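Long-range contacts in pyridoxal kinase (Entamoeba histolytica, PDB 4S1H), which probably catalyses the ATP-dependent phosphorylation of pyridoxal to pyridoxal 5'-phosphate, and is seen here with ADP and magnesium bound: residues K4-S9 and I34-T39; F78-Y83 and L220-L225; G184-L189 and K205-E210; A241-Q246 and E271-I276. One frame throughout, in Å; residues are numbered along the deposited sequence.

Contact 1: K4-S9 and I34-T39; sequences KVLTIS and IFVLTT
The carbonyl oxygen of S9 takes one hydrogen bond and one CA-H contact from the neighbouring strand. T38 N donates to S9 O at 2.8 Å from well above the carbonyl plane, 48° out of it, while the CA-H of L37 approaches the same S9 O with L37 CA at 3.3 Å. Behind this end, strands 5-9 and 34-37 run parallel, 18° apart. I34 N donates to V5 O at 2.8 Å, almost straight, and T7 bonds the same strand through both its N and its O: T7 N to I34 O at 2.9 Å, V36 N to T7 O at 3.0 Å. S9 N reaches V36 O over a longer 3.3 Å.

L6, I8, I34 and V36 share one face of the sheet. One methyl of L6, CD1, lies against I34 CG2 (3.6 Å) and also meets V36 CG2, whereas I8 and V36 lie side by side; helix 57-69 packs on this face. T7 and F35 occupy the other face. The chi1 of T7 (168°) places CG2 between its backbone N and carbonyl carbon, and from there the methyl meets F35 CD2 obliquely at 3.3 Å. The same torsion turns T7 OG1 to N19 and to Y222, which bond it; S9 OG and T38 OG1 are both satisfied by the backbone of Y83. The second subunit reaches strand 34-37, where its Y11 OH bonds F35 O. The parallel pairing, with helix 18-28 between the strands in the chain, makes a beta-alpha-beta crossover in the central sheet of a ribokinase-like fold.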
# COMPACT_ATOMS: atom_id res chain seq x y z
N LYS A 4 11.24 -6.77 -7.78
CA LYS A 4 12.53 -6.11 -8.00
C LYS A 4 12.99 -5.36 -6.75
O LYS A 4 14.22 -5.17 -6.57
CB LYS A 4 12.42 -5.18 -9.20
CG LYS A 4 13.73 -4.50 -9.58
CD LYS A 4 13.62 -3.71 -10.87
CE LYS A 4 13.52 -4.60 -12.10
NZ LYS A 4 13.74 -3.79 -13.33
N VAL A 5 12.05 -4.89 -5.93
CA VAL A 5 12.35 -4.11 -4.75
C VAL A 5 11.78 -4.76 -3.50
O VAL A 5 10.68 -5.29 -3.54
CB VAL A 5 11.74 -2.67 -4.85
CG1 VAL A 5 12.08 -1.83 -3.62
CG2 VAL A 5 12.21 -1.99 -6.13
N LEU A 6 12.53 -4.67 -2.41
CA LEU A 6 12.01 -5.01 -1.08
C LEU A 6 12.13 -3.77 -0.24
O LEU A 6 13.22 -3.17 -0.18
CB LEU A 6 12.78 -6.16 -0.47
CG LEU A 6 12.61 -6.43 1.01
CD1 LEU A 6 11.18 -6.92 1.27
CD2 LEU A 6 13.64 -7.45 1.46
N THR A 7 11.02 -3.37 0.36
CA THR A 7 11.00 -2.15 1.17
C THR A 7 10.34 -2.43 2.51
O THR A 7 9.22 -2.98 2.60
CB THR A 7 10.37 -0.95 0.43
OG1 THR A 7 10.13 0.11 1.37
CG2 THR A 7 9.10 -1.31 -0.24
N ILE A 8 11.05 -2.07 3.55
CA ILE A 8 10.71 -2.36 4.93
C ILE A 8 10.54 -1.04 5.64
O ILE A 8 11.53 -0.31 5.86
CB ILE A 8 11.83 -3.22 5.59
CG1 ILE A 8 12.06 -4.53 4.83
CG2 ILE A 8 11.54 -3.44 7.07
CD1 ILE A 8 13.29 -5.31 5.26
N SER A 9 9.32 -0.69 6.01
CA SER A 9 9.06 0.60 6.63
C SER A 9 7.66 0.63 7.22
O SER A 9 6.95 -0.39 7.24
CB SER A 9 9.27 1.75 5.63
OG SER A 9 9.25 3.00 6.30
N ILE A 34 7.95 -5.67 -2.94
CA ILE A 34 7.48 -6.27 -1.71
C ILE A 34 7.49 -5.18 -0.64
O ILE A 34 8.50 -4.51 -0.44
CB ILE A 34 8.41 -7.42 -1.28
CG1 ILE A 34 8.53 -8.50 -2.37
CG2 ILE A 34 7.95 -8.01 0.04
CD1 ILE A 34 9.64 -9.50 -2.10
N PHE A 35 6.37 -5.03 0.06
CA PHE A 35 6.21 -4.03 1.12
C PHE A 35 6.00 -4.71 2.47
O PHE A 35 4.86 -5.11 2.81
CB PHE A 35 5.08 -3.05 0.81
CG PHE A 35 5.22 -2.34 -0.50
CD1 PHE A 35 4.73 -2.90 -1.69
CD2 PHE A 35 5.86 -1.10 -0.57
CE1 PHE A 35 4.86 -2.24 -2.90
CE2 PHE A 35 5.96 -0.44 -1.79
CZ PHE A 35 5.50 -1.01 -2.95
N VAL A 36 7.07 -4.92 3.20
CA VAL A 36 7.01 -5.49 4.51
C VAL A 36 6.81 -4.35 5.50
O VAL A 36 7.57 -3.39 5.54
CB VAL A 36 8.27 -6.31 4.87
CG1 VAL A 36 8.17 -6.83 6.29
CG2 VAL A 36 8.45 -7.44 3.87
N LEU A 37 5.80 -4.43 6.31
CA LEU A 37 5.45 -3.36 7.27
C LEU A 37 6.16 -3.50 8.62
O LEU A 37 6.38 -4.59 9.13
CB LEU A 37 3.93 -3.31 7.50
CG LEU A 37 3.09 -3.38 6.21
CD1 LEU A 37 1.62 -3.25 6.61
CD2 LEU A 37 3.50 -2.36 5.16
N THR A 38 6.55 -2.37 9.20
CA THR A 38 7.11 -2.37 10.55
C THR A 38 6.14 -1.82 11.62
O THR A 38 6.43 -1.90 12.82
CB THR A 38 8.38 -1.51 10.65
OG1 THR A 38 8.05 -0.16 10.31
CG2 THR A 38 9.43 -1.99 9.69
N THR A 39 5.03 -1.24 11.16
CA THR A 39 3.91 -0.78 12.01
C THR A 39 2.60 -0.99 11.29
O THR A 39 2.58 -1.14 10.07
CB THR A 39 3.97 0.72 12.34
OG1 THR A 39 3.69 1.53 11.18
CG2 THR A 39 5.35 1.12 12.88

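Contact 2: F78-Y83 and L220-L225; sequences FLVTGY and LTYILL
V80 and L225 are the centre of an apolar helix-on-sheet packing deep in the protein, where helix 220-225 lies over strand 78-81. The two axes run nearly antiparallel, at 172°, and approach to 10.6 Å; no hydrogen bond joins the segments, and they meet through side chains.

V80 points at the helix and divides its two methyls. CG2 slides past the end of L225, pointing the opposite way, and V80 CG2 to L225 CD2 is only 3.3 Å, tighter than usual van der Waals contact. CG1 sits obliquely by the CE1-CZ-OH end of the Y222 ring, with V80 CG1 at 3.9 Å from Y222 CE1, and is touched from another side by T221 CG2 at 4.1 Å. L225 has its CG anti to the backbone N (chi1 -178°), which carries the isobutyl group out to the sheet; its second methyl, CD1, reaches F78 CD1 at 4.2 Å, crossing that ring obliquely.

The polar ends are satisfied at the margin of this packing. Y222 OH, 3.7 Å from V80 CG1, bonds T7 on the neighbouring strand. The hydroxyl of T221 bonds G217 O and, weakly, the magnesium ligand D111; the nearest T221 side-chain atom is about 4 Å from a bound magnesium ion. Strand 78-81 runs between strands 5-9 and 107-110, while helix 216-229 has helix 18-28 against Y222 and I223, and helix 234-250 against L220 and L224.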
# COMPACT_ATOMS: atom_id res chain seq x y z
N PHE A 78 17.01 -4.21 -5.41
CA PHE A 78 16.95 -2.95 -4.67
C PHE A 78 16.30 -3.19 -3.34
O PHE A 78 15.28 -3.91 -3.24
CB PHE A 78 16.17 -1.89 -5.45
CG PHE A 78 16.79 -1.55 -6.77
CD1 PHE A 78 17.78 -0.55 -6.84
CD2 PHE A 78 16.47 -2.25 -7.90
CE1 PHE A 78 18.40 -0.24 -8.05
CE2 PHE A 78 17.08 -1.98 -9.11
CZ PHE A 78 18.03 -0.96 -9.19
N LEU A 79 16.88 -2.57 -2.31
CA LEU A 79 16.38 -2.66 -0.97
C LEU A 79 16.21 -1.28 -0.42
O LEU A 79 17.07 -0.44 -0.66
CB LEU A 79 17.38 -3.43 -0.14
CG LEU A 79 17.04 -3.68 1.31
CD1 LEU A 79 15.85 -4.60 1.45
CD2 LEU A 79 18.25 -4.31 1.95
N VAL A 80 15.12 -1.06 0.30
CA VAL A 80 14.89 0.21 1.03
C VAL A 80 14.48 -0.10 2.43
O VAL A 80 13.65 -1.01 2.65
CB VAL A 80 13.79 1.09 0.40
CG1 VAL A 80 13.56 2.35 1.21
CG2 VAL A 80 14.14 1.42 -1.02
N THR A 81 15.03 0.62 3.38
CA THR A 81 14.55 0.59 4.74
C THR A 81 14.16 1.98 5.16
O THR A 81 14.79 2.99 4.73
CB THR A 81 15.53 -0.09 5.71
OG1 THR A 81 16.70 0.73 5.80
CG2 THR A 81 15.91 -1.50 5.28
N GLY A 82 13.14 2.06 6.01
CA GLY A 82 12.65 3.30 6.56
C GLY A 82 12.53 3.23 8.05
O GLY A 82 13.55 3.03 8.78
N TYR A 83 11.31 3.42 8.53
CA TYR A 83 11.03 3.54 9.95
C TYR A 83 11.02 2.19 10.64
O TYR A 83 10.42 1.25 10.11
CB TYR A 83 9.69 4.22 10.19
CG TYR A 83 9.31 4.33 11.64
CD1 TYR A 83 9.80 5.39 12.43
CD2 TYR A 83 8.48 3.40 12.24
CE1 TYR A 83 9.47 5.49 13.77
CE2 TYR A 83 8.14 3.50 13.57
CZ TYR A 83 8.62 4.54 14.33
OH TYR A 83 8.28 4.65 15.65
N LEU A 220 10.40 11.72 -1.07
CA LEU A 220 11.68 11.91 -1.76
C LEU A 220 12.42 10.58 -2.01
O LEU A 220 12.89 10.33 -3.13
CB LEU A 220 12.62 12.87 -0.99
CG LEU A 220 14.07 13.05 -1.53
CD1 LEU A 220 14.08 13.53 -2.96
CD2 LEU A 220 14.84 13.99 -0.63
N THR A 221 12.52 9.77 -0.97
CA THR A 221 13.22 8.51 -1.02
C THR A 221 12.66 7.64 -2.16
O THR A 221 13.45 7.10 -2.95
CB THR A 221 13.06 7.76 0.31
OG1 THR A 221 13.81 8.42 1.33
CG2 THR A 221 13.50 6.31 0.22
N TYR A 222 11.34 7.49 -2.24
CA TYR A 222 10.78 6.57 -3.26
C TYR A 222 10.78 7.13 -4.68
O TYR A 222 10.98 6.39 -5.63
CB TYR A 222 9.39 6.06 -2.86
CG TYR A 222 9.51 5.17 -1.65
CD1 TYR A 222 10.03 3.87 -1.76
CD2 TYR A 222 9.14 5.62 -0.40
CE1 TYR A 222 10.17 3.05 -0.63
CE2 TYR A 222 9.28 4.81 0.72
CZ TYR A 222 9.80 3.54 0.59
OH TYR A 222 9.94 2.73 1.69
N ILE A 223 10.67 8.45 -4.83
CA ILE A 223 10.79 9.03 -6.18
C ILE A 223 12.25 8.90 -6.65
O ILE A 223 12.50 8.47 -7.78
CB ILE A 223 10.31 10.49 -6.26
CG1 ILE A 223 8.82 10.59 -5.88
CG2 ILE A 223 10.49 11.01 -7.69
CD1 ILE A 223 8.30 12.01 -5.69
N LEU A 224 13.18 9.30 -5.79
CA LEU A 224 14.62 9.13 -6.10
C LEU A 224 14.99 7.70 -6.49
O LEU A 224 15.56 7.45 -7.56
CB LEU A 224 15.44 9.55 -4.88
CG LEU A 224 16.94 9.24 -4.93
CD1 LEU A 224 17.57 9.98 -6.09
CD2 LEU A 224 17.55 9.61 -3.59
N LEU A 225 14.56 6.73 -5.67
CA LEU A 225 14.82 5.30 -5.96
C LEU A 225 14.20 4.86 -7.27
O LEU A 225 14.84 4.14 -8.03
CB LEU A 225 14.26 4.42 -4.86
CG LEU A 225 14.51 2.93 -5.05
CD1 LEU A 225 15.97 2.59 -4.77
CD2 LEU A 225 13.55 2.13 -4.18

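Contact 3: G184-L189 and K205-E210; sequences GNDIIL and KIPRIE. With ADP (adenosine-5'-diphosphate), chain C.
Two torsions bring I187 and R208 together beside the adenine: I187 runs out extended to CD1 (chi2 170°), while R208, straight through its first two torsions, bends at chi3 (-82°) and swings its guanidinium across the isoleucine. The two side chains cross at about a right angle, with I187 CG1 3.9 Å above the guanidinium plane and offset toward its rim. Beyond it, I187 CD1 lies over the adenine face, 3.6 Å from ADP C5, and the amino N6 of ADP lies at the guanidinium edge.

The backbones form an antiparallel hairpin in which I187 and I206 are a hydrogen-bonded pair. I187 N to I206 O and I206 N to I187 O are both 2.8 Å and lie in the carbonyl planes. Farther out, R208 N donates to N185 O at 3.0 Å and closes the open end of the hairpin. On the face of I188 and K205 the lysine chain lies alongside I188 CD1; D186 OD2 and K205 NZ stay 4.5 Å apart, beyond a salt bridge.

Past the strand, I209 holds the adenine with its main chain: I209 N donates to ADP N1 at 2.8 Å and ADP N6 donates to I209 O at 2.8 Å. An amide donor facing N1 and a carbonyl facing N6 match the bonding edge of adenine, and would suit guanine poorly, since its N1 carries a hydrogen and its C6 an oxygen.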
# COMPACT_ATOMS: atom_id res chain seq x y z
N GLY A 184 18.89 30.09 6.33
CA GLY A 184 17.95 31.21 6.19
C GLY A 184 16.51 30.75 5.97
O GLY A 184 15.97 30.02 6.79
N ASN A 185 15.91 31.16 4.85
CA ASN A 185 14.59 30.66 4.41
C ASN A 185 14.69 29.69 3.25
O ASN A 185 13.72 29.49 2.49
CB ASN A 185 13.67 31.82 4.02
CG ASN A 185 13.44 32.80 5.15
OD1 ASN A 185 13.67 32.49 6.32
ND2 ASN A 185 12.96 33.99 4.80
N ASP A 186 15.88 29.10 3.09
CA ASP A 186 16.09 28.01 2.18
C ASP A 186 16.39 26.75 2.95
O ASP A 186 16.73 26.77 4.13
CB ASP A 186 17.24 28.31 1.22
CG ASP A 186 17.01 29.56 0.40
OD1 ASP A 186 15.98 29.62 -0.32
OD2 ASP A 186 17.85 30.49 0.49
N ILE A 187 16.23 25.66 2.23
CA ILE A 187 16.65 24.34 2.61
C ILE A 187 17.78 24.01 1.66
O ILE A 187 17.60 24.06 0.43
CB ILE A 187 15.45 23.37 2.40
CG1 ILE A 187 14.34 23.68 3.43
CG2 ILE A 187 15.88 21.91 2.47
CD1 ILE A 187 13.04 22.95 3.14
N ILE A 188 18.94 23.61 2.18
CA ILE A 188 20.02 23.07 1.34
C ILE A 188 20.07 21.57 1.43
O ILE A 188 19.99 21.01 2.52
CB ILE A 188 21.41 23.59 1.73
CG1 ILE A 188 21.36 25.08 1.91
CG2 ILE A 188 22.43 23.17 0.68
CD1 ILE A 188 20.83 25.86 0.73
N LEU A 189 20.14 20.92 0.27
CA LEU A 189 20.40 19.52 0.15
C LEU A 189 21.87 19.37 -0.21
O LEU A 189 22.37 20.13 -1.03
CB LEU A 189 19.48 18.90 -0.91
CG LEU A 189 19.73 17.48 -1.37
CD1 LEU A 189 18.38 16.79 -1.66
CD2 LEU A 189 20.63 17.44 -2.59
N LYS A 205 19.78 24.32 -3.62
CA LYS A 205 19.08 25.30 -2.77
C LYS A 205 17.58 25.27 -3.11
O LYS A 205 17.19 25.46 -4.27
CB LYS A 205 19.67 26.69 -2.96
CG LYS A 205 19.10 27.72 -2.00
CD LYS A 205 19.64 29.12 -2.27
CE LYS A 205 21.13 29.24 -2.22
NZ LYS A 205 21.74 28.70 -0.99
N ILE A 206 16.75 25.05 -2.09
CA ILE A 206 15.30 24.92 -2.24
C ILE A 206 14.60 25.98 -1.38
O ILE A 206 14.82 26.01 -0.18
CB ILE A 206 14.86 23.54 -1.75
CG1 ILE A 206 15.57 22.45 -2.56
CG2 ILE A 206 13.34 23.39 -1.84
CD1 ILE A 206 15.89 21.19 -1.77
N PRO A 207 13.74 26.82 -1.98
CA PRO A 207 13.03 27.82 -1.15
C PRO A 207 12.06 27.14 -0.23
O PRO A 207 11.38 26.21 -0.68
CB PRO A 207 12.28 28.68 -2.17
CG PRO A 207 13.01 28.49 -3.46
CD PRO A 207 13.53 27.07 -3.42
N ARG A 208 12.04 27.51 1.04
CA ARG A 208 11.12 26.86 1.98
C ARG A 208 9.68 27.28 1.68
O ARG A 208 9.41 28.46 1.47
CB ARG A 208 11.46 27.21 3.43
CG ARG A 208 10.70 26.31 4.42
CD ARG A 208 10.92 26.76 5.87
NE ARG A 208 12.16 26.28 6.45
CZ ARG A 208 12.42 25.00 6.73
NH1 ARG A 208 11.54 24.04 6.47
NH2 ARG A 208 13.60 24.68 7.27
N ILE A 209 8.79 26.31 1.66
CA ILE A 209 7.35 26.54 1.58
C ILE A 209 6.86 26.47 3.02
O ILE A 209 7.25 25.57 3.77
CB ILE A 209 6.67 25.45 0.73
CG1 ILE A 209 7.16 25.53 -0.72
CG2 ILE A 209 5.15 25.59 0.82
CD1 ILE A 209 6.74 24.36 -1.60
N GLU A 210 6.01 27.42 3.42
CA GLU A 210 5.55 27.48 4.81
C GLU A 210 4.79 26.23 5.25
O GLU A 210 3.90 25.76 4.54
CB GLU A 210 4.67 28.71 5.06
CG GLU A 210 5.47 30.01 5.20
CD GLU A 210 6.50 29.96 6.33
OE1 GLU A 210 6.25 29.31 7.36
OE2 GLU A 210 7.58 30.57 6.16
PB ADP C . 12.18 14.45 6.36
O1B ADP C . 12.44 15.52 7.40
O2B ADP C . 10.72 14.04 6.27
O3B ADP C . 13.18 13.34 6.46
PA ADP C . 13.04 16.62 4.63
O1A ADP C . 14.54 16.56 4.51
O2A ADP C . 12.42 17.57 5.60
O3A ADP C . 12.47 15.13 4.93
O5' ADP C . 12.40 16.89 3.21
C5' ADP C . 12.67 16.11 2.05
C4' ADP C . 12.57 17.04 0.88
O4' ADP C . 11.27 17.62 0.84
C3' ADP C . 13.54 18.21 1.00
O3' ADP C . 14.81 17.91 0.40
C2' ADP C . 12.80 19.31 0.31
O2' ADP C . 13.01 19.23 -1.09
C1' ADP C . 11.34 19.02 0.59
N9 ADP C . 10.74 19.77 1.72
C8 ADP C . 10.46 19.36 2.96
N7 ADP C . 9.89 20.34 3.70
C5 ADP C . 9.79 21.41 2.89
C6 ADP C . 9.27 22.80 3.02
N6 ADP C . 8.75 23.21 4.19
N1 ADP C . 9.37 23.60 1.93
C2 ADP C . 9.91 23.17 0.76
N3 ADP C . 10.39 21.92 0.58
C4 ADP C . 10.35 21.03 1.59

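Contact 4: A241-Q246 and E271-I276; sequences AISTLQ and EESFTI. With ADP (adenosine-5'-diphosphate), chain C.
S243 and S273 mark the nearest approach of the two backbones, CA to CA 5.7 Å, where regular helix 241-246 meets the irregular segment 271-276. The helix belongs to helix 234-250 of the ribokinase-like fold, and the loop leads from it into edge strand 277-278 of the antiparallel sheet beside the nucleotide.

S243 carries the polar part. S273 N donates to S243 OG at 2.9 Å, nearly straight at 161°. The serine's chi1 of -61° sets OG beside its own backbone N, where it also reaches back one helical turn to N239 O, so the hydroxyl accepts from the loop and is held by its own helix. A water donates to E271 OE1 and, weakly, to S243 O. E272 turns from the contact and binds R240 and H236 of the same helix.

F274 supplies the apolar part by turning the edge of its ring to the helix. S243 OG and Q246 CG both lie at that edge, near the ring plane, with Q246 CG only 3.4 Å from F274 CZ. The I242 and F274 side chains cross at about a right angle, the branch methyl I242 CG2 oblique to the ring and 3.6 Å from F274 CE1. L245 and Q246 also belong to the ADP pocket, and I242 divides its branches between the two neighbours: CG2 meets F274, while I242 CD1 rests 3.4 Å from ADP O3'.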
# COMPACT_ATOMS: atom_id res chain seq x y z
N ALA A 241 13.38 14.27 -8.40
CA ALA A 241 12.68 13.96 -7.18
C ALA A 241 12.37 15.24 -6.39
O ALA A 241 11.22 15.43 -5.97
CB ALA A 241 13.45 12.95 -6.34
N ILE A 242 13.34 16.14 -6.26
CA ILE A 242 13.14 17.38 -5.52
C ILE A 242 12.15 18.28 -6.25
O ILE A 242 11.32 18.93 -5.62
CB ILE A 242 14.49 18.11 -5.30
CG1 ILE A 242 15.37 17.22 -4.40
CG2 ILE A 242 14.31 19.55 -4.81
CD1 ILE A 242 15.13 17.28 -2.92
N SER A 243 12.22 18.27 -7.58
CA SER A 243 11.30 19.04 -8.41
C SER A 243 9.89 18.57 -8.28
O SER A 243 8.98 19.38 -8.08
CB SER A 243 11.77 19.07 -9.87
OG SER A 243 13.05 19.68 -9.96
N THR A 244 9.69 17.25 -8.38
CA THR A 244 8.36 16.66 -8.23
C THR A 244 7.81 16.94 -6.83
O THR A 244 6.65 17.31 -6.68
CB THR A 244 8.41 15.17 -8.56
OG1 THR A 244 8.78 15.03 -9.94
CG2 THR A 244 7.07 14.50 -8.31
N LEU A 245 8.67 16.85 -5.83
CA LEU A 245 8.24 17.16 -4.46
C LEU A 245 7.78 18.61 -4.28
O LEU A 245 6.79 18.87 -3.58
CB LEU A 245 9.36 16.81 -3.47
CG LEU A 245 9.06 16.57 -1.99
CD1 LEU A 245 7.74 15.89 -1.68
CD2 LEU A 245 10.20 15.74 -1.43
N GLN A 246 8.48 19.57 -4.90
CA GLN A 246 8.02 20.97 -4.84
C GLN A 246 6.64 21.11 -5.43
O GLN A 246 5.77 21.77 -4.87
CB GLN A 246 8.98 21.94 -5.55
CG GLN A 246 10.22 22.28 -4.78
CD GLN A 246 9.93 22.93 -3.42
OE1 GLN A 246 9.92 22.29 -2.38
NE2 GLN A 246 9.65 24.23 -3.45
N GLU A 271 10.76 16.99 -15.25
CA GLU A 271 11.29 18.37 -15.07
C GLU A 271 12.37 18.38 -13.99
O GLU A 271 12.22 17.76 -12.94
CB GLU A 271 10.18 19.35 -14.71
CG GLU A 271 10.56 20.80 -15.02
CD GLU A 271 9.57 21.84 -14.55
OE1 GLU A 271 8.72 21.57 -13.67
OE2 GLU A 271 9.68 22.97 -15.05
N GLU A 272 13.47 19.05 -14.30
CA GLU A 272 14.57 19.23 -13.38
C GLU A 272 14.70 20.73 -13.19
O GLU A 272 15.48 21.39 -13.89
CB GLU A 272 15.83 18.58 -13.95
CG GLU A 272 15.64 17.08 -14.11
CD GLU A 272 16.84 16.34 -14.66
OE1 GLU A 272 17.97 16.88 -14.57
OE2 GLU A 272 16.63 15.19 -15.14
N SER A 273 13.96 21.25 -12.23
CA SER A 273 13.75 22.68 -12.02
C SER A 273 14.83 23.38 -11.21
O SER A 273 14.81 24.61 -11.13
CB SER A 273 12.44 22.93 -11.26
OG SER A 273 11.46 22.05 -11.67
N PHE A 274 15.72 22.62 -10.57
CA PHE A 274 16.74 23.22 -9.70
C PHE A 274 18.08 23.11 -10.33
O PHE A 274 18.31 22.37 -11.27
CB PHE A 274 16.75 22.52 -8.34
CG PHE A 274 15.51 22.74 -7.56
CD1 PHE A 274 14.40 21.92 -7.69
CD2 PHE A 274 15.44 23.84 -6.70
CE1 PHE A 274 13.26 22.19 -6.96
CE2 PHE A 274 14.30 24.10 -5.97
CZ PHE A 274 13.22 23.27 -6.10
N THR A 275 19.00 23.92 -9.82
CA THR A 275 20.35 23.93 -10.29
C THR A 275 21.17 23.00 -9.42
O THR A 275 21.13 23.09 -8.19
CB THR A 275 20.91 25.38 -10.22
OG1 THR A 275 20.10 26.24 -11.03
CG2 THR A 275 22.34 25.44 -10.70
N ILE A 276 21.93 22.12 -10.08
CA ILE A 276 22.97 21.30 -9.43
C ILE A 276 24.20 22.18 -9.27
O ILE A 276 24.81 22.60 -10.27
CB ILE A 276 23.35 20.08 -10.30
CG1 ILE A 276 22.14 19.17 -10.46
CG2 ILE A 276 24.53 19.31 -9.71
CD1 ILE A 276 21.57 18.70 -9.15
PB ADP C . 12.18 14.45 6.36
O1B ADP C . 12.44 15.52 7.40
O2B ADP C . 10.72 14.04 6.27
O3B ADP C . 13.18 13.34 6.46
PA ADP C . 13.04 16.62 4.63
O1A ADP C . 14.54 16.56 4.51
O2A ADP C . 12.42 17.57 5.60
O3A ADP C . 12.47 15.13 4.93
O5' ADP C . 12.40 16.89 3.21
C5' ADP C . 12.67 16.11 2.05
C4' ADP C . 12.57 17.04 0.88
O4' ADP C . 11.27 17.62 0.84
C3' ADP C . 13.54 18.21 1.00
O3' ADP C . 14.81 17.91 0.40
C2' ADP C . 12.80 19.31 0.31
O2' ADP C . 13.01 19.23 -1.09
C1' ADP C . 11.34 19.02 0.59
N9 ADP C . 10.74 19.77 1.72
C8 ADP C . 10.46 19.36 2.96
N7 ADP C . 9.89 20.34 3.70
C5 ADP C . 9.79 21.41 2.89
C6 ADP C . 9.27 22.80 3.02
N6 ADP C . 8.75 23.21 4.19
N1 ADP C . 9.37 23.60 1.93
C2 ADP C . 9.91 23.17 0.76
N3 ADP C . 10.39 21.92 0.58
C4 ADP C . 10.35 21.03 1.59
O HOH W 1 8.17 19.35 -11.36

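The four contacts run across the kinase toward its nucleotide site. Contacts 1 and 2, centres 10 Å apart, share the central sheet and meet where T7 OG1 stands 2.7 Å from Y222 OH. Contact 2 joins contact 4 through adjacent helices, L220 CD1 lying 3.5 Å from A241 CB. Contacts 3 and 4, centres 13 Å apart, both line the ADP pocket; they touch where K205 O is 3.4 Å from F274 CD2. Contact 1 lies on the other side of the chain's centre, about 30 Å from contact 3 between centres, and the nearest side-chain atom of S9 is about 10 Å from a bound magnesium ion.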